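Local coordinates for surface-associated protein CshB (Streptococcus gordonii, PDB 6YZG) that probably serves as a cell-wall-anchored adhesin, its non-repetitive domain 2 belonging to a ligand-binding fold linked to fibronectin binding, at residues R16-E28 / V34-N46. Residues are numbered along the deposited sequence; the frame is centred on the assembly and turned at random.
Sequences RGGLKVGTTFTKE and VVTLTVKELKPFN
Phe25 and Leu37 pair in an antiparallel beta hairpin, where the axes of strands 24-28 and 34-41 approach to 4.6 Å, their directions 173° apart. They form a hydrogen-bonded pair, as do Lys27 and Val35. The Leu37 N to Phe25 O bond is 2.8 Å long and nearly straight, at 173°. The backbone bonds continue to the type II turn Lys20-Thr23: Val39 N donates to Thr23 O, and Gly22 N donates to Val39 O at 2.9 Å.

Thr24, Thr26, Thr36 and Thr38 share one face. In each cross-strand pair the side chains lie alongside each other, methyl against hydroxyl. Thr26 CG2 is 3.7 Å from Thr36 OG1, and Thr26 OG1 faces Thr36 CG2 in return. Thr24 CG2 also meets Thr38 OG1, though from a different rotamer. Val34 CG1 also rests on Thr26 CG2.

Phe25 and Leu37 point to the other face and touch through their CB atoms, 4.2 Å apart. Leu37 also packs on Phe125 of strand 119-131 and on Met260 of the second subunit.

Val39 fits against the turn. Its CG1 is anti to the backbone N (chi1 178°) and lies near Lys20 O, while CG2 reaches Leu19 CD2 at 3.7 Å. These two side chains cross at about a right angle. Leu42 CD1 closes over the backbone at Lys20 CA, 3.5 Å away. Thr23 OG1 accepts from Lys20 N at 2.9 Å and also bonds to Asn12 O.

The chemistry thus divides the hairpin into a threonine-rich face, continuing into Val34 and Glu28, and a largely buried face of Phe25, Val35 and Leu37, with Lys27 leading outward at its end. Backbone bonds and aliphatic packing together fix the turn.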
loop_
_atom_site.group_PDB
_atom_site.type_symbol
_atom_site.label_atom_id
_atom_site.label_comp_id
_atom_site.label_asym_id
_atom_site.label_seq_id
_atom_site.Cartn_x
_atom_site.Cartn_y
_atom_site.Cartn_z
ATOM N N ARG A 16 -20.464 -25.440 -0.841
ATOM C CA ARG A 16 -19.069 -25.104 -1.209
ATOM C C ARG A 16 -18.189 -24.896 0.021
ATOM O O ARG A 16 -17.128 -24.382 -0.134
ATOM C CB ARG A 16 -19.078 -23.906 -2.162
ATOM C CG ARG A 16 -19.956 -24.131 -3.382
ATOM C CD ARG A 16 -19.807 -23.072 -4.453
ATOM N NE ARG A 16 -20.256 -21.804 -3.924
ATOM C CZ ARG A 16 -20.090 -20.616 -4.485
ATOM N NH1 ARG A 16 -19.493 -20.490 -5.651
ATOM N NH2 ARG A 16 -20.522 -19.551 -3.865
ATOM N N GLY A 17 -18.689 -25.258 1.198
ATOM C CA GLY A 17 -17.940 -25.119 2.445
ATOM C C GLY A 17 -17.881 -23.670 2.923
ATOM O O GLY A 17 -16.974 -23.318 3.653
ATOM N N GLY A 18 -18.776 -22.836 2.430
ATOM C CA GLY A 18 -18.827 -21.445 2.881
ATOM C C GLY A 18 -20.043 -21.123 3.739
ATOM O O GLY A 18 -20.934 -21.995 3.980
ATOM N N LEU A 19 -20.101 -19.876 4.167
ATOM C CA LEU A 19 -21.119 -19.462 5.140
ATOM C C LEU A 19 -22.454 -19.349 4.428
ATOM O O LEU A 19 -22.581 -18.800 3.335
ATOM C CB LEU A 19 -20.732 -18.122 5.786
ATOM C CG LEU A 19 -19.785 -18.244 6.988
ATOM C CD1 LEU A 19 -18.560 -19.072 6.737
ATOM C CD2 LEU A 19 -19.381 -16.845 7.440
ATOM N N LYS A 20 -23.478 -19.687 5.187
ATOM C CA LYS A 20 -24.887 -19.398 4.849
ATOM C C LYS A 20 -25.574 -18.867 6.121
ATOM O O LYS A 20 -24.980 -18.942 7.187
ATOM C CB LYS A 20 -25.650 -20.616 4.315
ATOM C CG LYS A 20 -25.714 -21.835 5.216
ATOM C CD LYS A 20 -26.170 -23.019 4.405
ATOM C CE LYS A 20 -26.773 -24.082 5.247
ATOM N NZ LYS A 20 -27.794 -24.776 4.420
ATOM N N VAL A 21 -26.777 -18.336 5.985
ATOM C CA VAL A 21 -27.539 -17.939 7.165
ATOM C C VAL A 21 -27.773 -19.173 8.039
ATOM O O VAL A 21 -28.199 -20.197 7.511
ATOM C CB VAL A 21 -28.813 -17.181 6.783
ATOM C CG1 VAL A 21 -29.693 -16.912 7.984
ATOM C CG2 VAL A 21 -28.445 -15.879 6.080
ATOM N N GLY A 22 -27.347 -19.104 9.286
ATOM C CA GLY A 22 -27.441 -20.220 10.232
ATOM C C GLY A 22 -26.155 -20.986 10.377
ATOM O O GLY A 22 -26.088 -21.905 11.214
ATOM N N THR A 23 -25.127 -20.721 9.572
ATOM C CA THR A 23 -23.798 -21.266 9.843
ATOM C C THR A 23 -23.319 -20.819 11.214
ATOM O O THR A 23 -23.555 -19.653 11.629
ATOM C CB THR A 23 -22.760 -20.814 8.811
ATOM O OG1 THR A 23 -23.132 -21.345 7.531
ATOM C CG2 THR A 23 -21.331 -21.180 9.171
ATOM N N THR A 24 -22.675 -21.703 11.965
ATOM C CA THR A 24 -22.077 -21.338 13.250
ATOM C C THR A 24 -20.569 -21.574 13.269
ATOM O O THR A 24 -20.025 -22.498 12.615
ATOM C CB THR A 24 -22.721 -22.086 14.439
ATOM O OG1 THR A 24 -22.441 -23.502 14.313
ATOM C CG2 THR A 24 -24.174 -21.733 14.552
ATOM N N PHE A 25 -19.910 -20.744 14.086
ATOM C CA PHE A 25 -18.479 -20.883 14.424
ATOM C C PHE A 25 -18.460 -20.946 15.946
ATOM O O PHE A 25 -18.965 -19.995 16.586
ATOM C CB PHE A 25 -17.608 -19.732 13.904
ATOM C CG PHE A 25 -16.179 -19.779 14.348
ATOM C CD1 PHE A 25 -15.803 -19.204 15.551
ATOM C CD2 PHE A 25 -15.244 -20.469 13.579
ATOM C CE1 PHE A 25 -14.496 -19.306 15.980
ATOM C CE2 PHE A 25 -13.913 -20.518 14.005
ATOM C CZ PHE A 25 -13.577 -19.948 15.207
ATOM N N THR A 26 -17.850 -21.945 16.564
ATOM C CA THR A 26 -17.825 -22.071 18.009
ATOM C C THR A 26 -16.410 -22.417 18.488
ATOM O O THR A 26 -15.755 -23.270 17.905
ATOM C CB THR A 26 -18.768 -23.219 18.424
ATOM O OG1 THR A 26 -20.062 -23.103 17.819
ATOM C CG2 THR A 26 -18.871 -23.219 19.933
ATOM N N LYS A 27 -15.919 -21.716 19.491
ATOM C CA LYS A 27 -14.557 -21.937 19.996
ATOM C C LYS A 27 -14.559 -21.675 21.503
ATOM O O LYS A 27 -15.002 -20.615 21.971
ATOM C CB LYS A 27 -13.539 -21.039 19.291
ATOM C CG LYS A 27 -12.098 -21.154 19.818
ATOM C CD LYS A 27 -11.446 -22.458 19.524
ATOM C CE LYS A 27 -10.036 -22.500 20.110
ATOM N NZ LYS A 27 -9.310 -23.748 19.782
ATOM N N GLU A 28 -13.951 -22.605 22.247
ATOM C CA GLU A 28 -13.595 -22.344 23.636
ATOM C C GLU A 28 -12.252 -21.637 23.645
ATOM O O GLU A 28 -11.210 -22.265 23.457
ATOM C CB GLU A 28 -13.576 -23.668 24.421
ATOM C CG GLU A 28 -13.458 -23.503 25.928
ATOM C CD GLU A 28 -13.589 -24.806 26.710
ATOM O OE1 GLU A 28 -13.817 -25.914 26.096
ATOM O OE2 GLU A 28 -13.386 -24.697 27.946
ATOM N N VAL A 34 -16.624 -19.850 26.150
ATOM C CA VAL A 34 -17.073 -20.357 24.842
ATOM C C VAL A 34 -17.717 -19.201 24.077
ATOM O O VAL A 34 -18.669 -18.579 24.597
ATOM C CB VAL A 34 -18.059 -21.534 24.933
ATOM C CG1 VAL A 34 -18.443 -21.944 23.501
ATOM C CG2 VAL A 34 -17.430 -22.680 25.725
ATOM N N VAL A 35 -17.236 -18.989 22.866
ATOM C CA VAL A 35 -17.875 -18.001 21.972
ATOM C C VAL A 35 -18.526 -18.731 20.820
ATOM O O VAL A 35 -17.984 -19.691 20.247
ATOM C CB VAL A 35 -16.851 -16.976 21.474
ATOM C CG1 VAL A 35 -16.254 -16.162 22.593
ATOM C CG2 VAL A 35 -15.778 -17.566 20.634
ATOM N N THR A 36 -19.728 -18.272 20.500
ATOM C CA THR A 36 -20.474 -18.855 19.384
ATOM C C THR A 36 -20.875 -17.712 18.482
ATOM O O THR A 36 -21.570 -16.766 18.968
ATOM C CB THR A 36 -21.717 -19.610 19.835
ATOM O OG1 THR A 36 -21.345 -20.633 20.796
ATOM C CG2 THR A 36 -22.420 -20.241 18.667
ATOM N N LEU A 37 -20.519 -17.769 17.219
ATOM C CA LEU A 37 -20.930 -16.824 16.186
ATOM C C LEU A 37 -21.961 -17.550 15.327
ATOM O O LEU A 37 -21.738 -18.707 14.906
ATOM C CB LEU A 37 -19.796 -16.407 15.254
ATOM C CG LEU A 37 -18.507 -15.900 15.875
ATOM C CD1 LEU A 37 -17.557 -15.401 14.801
ATOM C CD2 LEU A 37 -18.660 -14.970 17.034
ATOM N N THR A 38 -23.062 -16.884 15.031
ATOM C CA THR A 38 -24.073 -17.418 14.113
ATOM C C THR A 38 -24.290 -16.425 12.984
ATOM O O THR A 38 -24.471 -15.240 13.281
ATOM C CB THR A 38 -25.421 -17.654 14.801
ATOM O OG1 THR A 38 -25.236 -18.512 15.949
ATOM C CG2 THR A 38 -26.422 -18.298 13.878
ATOM N N VAL A 39 -24.218 -16.872 11.741
ATOM C CA VAL A 39 -24.484 -15.966 10.611
ATOM C C VAL A 39 -25.944 -15.567 10.583
ATOM O O VAL A 39 -26.827 -16.471 10.464
ATOM C CB VAL A 39 -24.046 -16.580 9.298
ATOM C CG1 VAL A 39 -24.381 -15.632 8.191
ATOM C CG2 VAL A 39 -22.593 -16.987 9.302
ATOM N N LYS A 40 -26.245 -14.284 10.770
ATOM C CA LYS A 40 -27.638 -13.766 10.768
ATOM C C LYS A 40 -27.989 -13.303 9.345
ATOM O O LYS A 40 -29.148 -13.448 8.936
ATOM C CB LYS A 40 -27.709 -12.591 11.745
ATOM C CG LYS A 40 -29.076 -11.939 11.861
ATOM C CD LYS A 40 -29.095 -10.852 12.895
ATOM C CE LYS A 40 -30.488 -10.316 13.129
ATOM N NZ LYS A 40 -30.681 -10.030 14.567
ATOM N N GLU A 41 -27.038 -12.643 8.660
ATOM C CA GLU A 41 -27.290 -11.998 7.351
ATOM C C GLU A 41 -26.019 -12.063 6.513
ATOM O O GLU A 41 -24.908 -11.983 7.081
ATOM C CB GLU A 41 -27.666 -10.515 7.524
ATOM C CG GLU A 41 -28.935 -10.262 8.271
ATOM C CD GLU A 41 -29.276 -8.789 8.205
ATOM O OE1 GLU A 41 -30.325 -8.459 7.585
ATOM O OE2 GLU A 41 -28.411 -7.984 8.636
ATOM N N LEU A 42 -26.162 -12.253 5.216
ATOM C CA LEU A 42 -25.083 -12.167 4.233
ATOM C C LEU A 42 -25.544 -11.165 3.163
ATOM O O LEU A 42 -26.078 -11.562 2.068
ATOM C CB LEU A 42 -24.766 -13.549 3.632
ATOM C CG LEU A 42 -24.101 -14.491 4.613
ATOM C CD1 LEU A 42 -24.338 -15.952 4.248
ATOM C CD2 LEU A 42 -22.612 -14.204 4.681
ATOM N N LYS A 43 -25.314 -9.908 3.437
ATOM C CA LYS A 43 -25.782 -8.816 2.581
ATOM C C LYS A 43 -24.807 -7.673 2.658
ATOM O O LYS A 43 -24.123 -7.436 3.675
ATOM C CB LYS A 43 -27.173 -8.327 2.962
ATOM C CG LYS A 43 -28.311 -9.310 2.727
ATOM C CD LYS A 43 -29.701 -8.552 2.712
ATOM C CE LYS A 43 -30.854 -9.336 2.120
ATOM N NZ LYS A 43 -30.555 -9.903 0.776
ATOM N N PRO A 44 -24.673 -6.915 1.540
ATOM C CA PRO A 44 -23.746 -5.785 1.513
ATOM C C PRO A 44 -24.305 -4.486 2.123
ATOM O O PRO A 44 -25.441 -4.399 2.525
ATOM C CB PRO A 44 -23.498 -5.605 0.023
ATOM C CG PRO A 44 -24.855 -5.949 -0.578
ATOM C CD PRO A 44 -25.294 -7.176 0.216
ATOM N N PHE A 45 -23.404 -3.541 2.313
ATOM C CA PHE A 45 -23.701 -2.332 3.120
ATOM C C PHE A 45 -24.854 -1.520 2.480
ATOM O O PHE A 45 -25.607 -0.877 3.223
ATOM C CB PHE A 45 -22.463 -1.477 3.280
ATOM C CG PHE A 45 -22.561 -0.342 4.257
ATOM C CD1 PHE A 45 -22.677 -0.571 5.620
ATOM C CD2 PHE A 45 -22.578 0.949 3.785
ATOM C CE1 PHE A 45 -22.734 0.521 6.468
ATOM C CE2 PHE A 45 -22.668 2.042 4.646
ATOM C CZ PHE A 45 -22.735 1.799 5.989
ATOM N N ASN A 46 -24.998 -1.545 1.181
ATOM C CA ASN A 46 -26.081 -0.803 0.452
ATOM C C ASN A 46 -27.450 -1.408 0.757
ATOM O O ASN A 46 -28.452 -0.811 0.323
ATOM C CB ASN A 46 -25.777 -0.777 -1.038
ATOM C CG ASN A 46 -25.561 -2.127 -1.672
ATOM O OD1 ASN A 46 -24.694 -2.856 -1.224
ATOM N ND2 ASN A 46 -26.249 -2.500 -2.757
#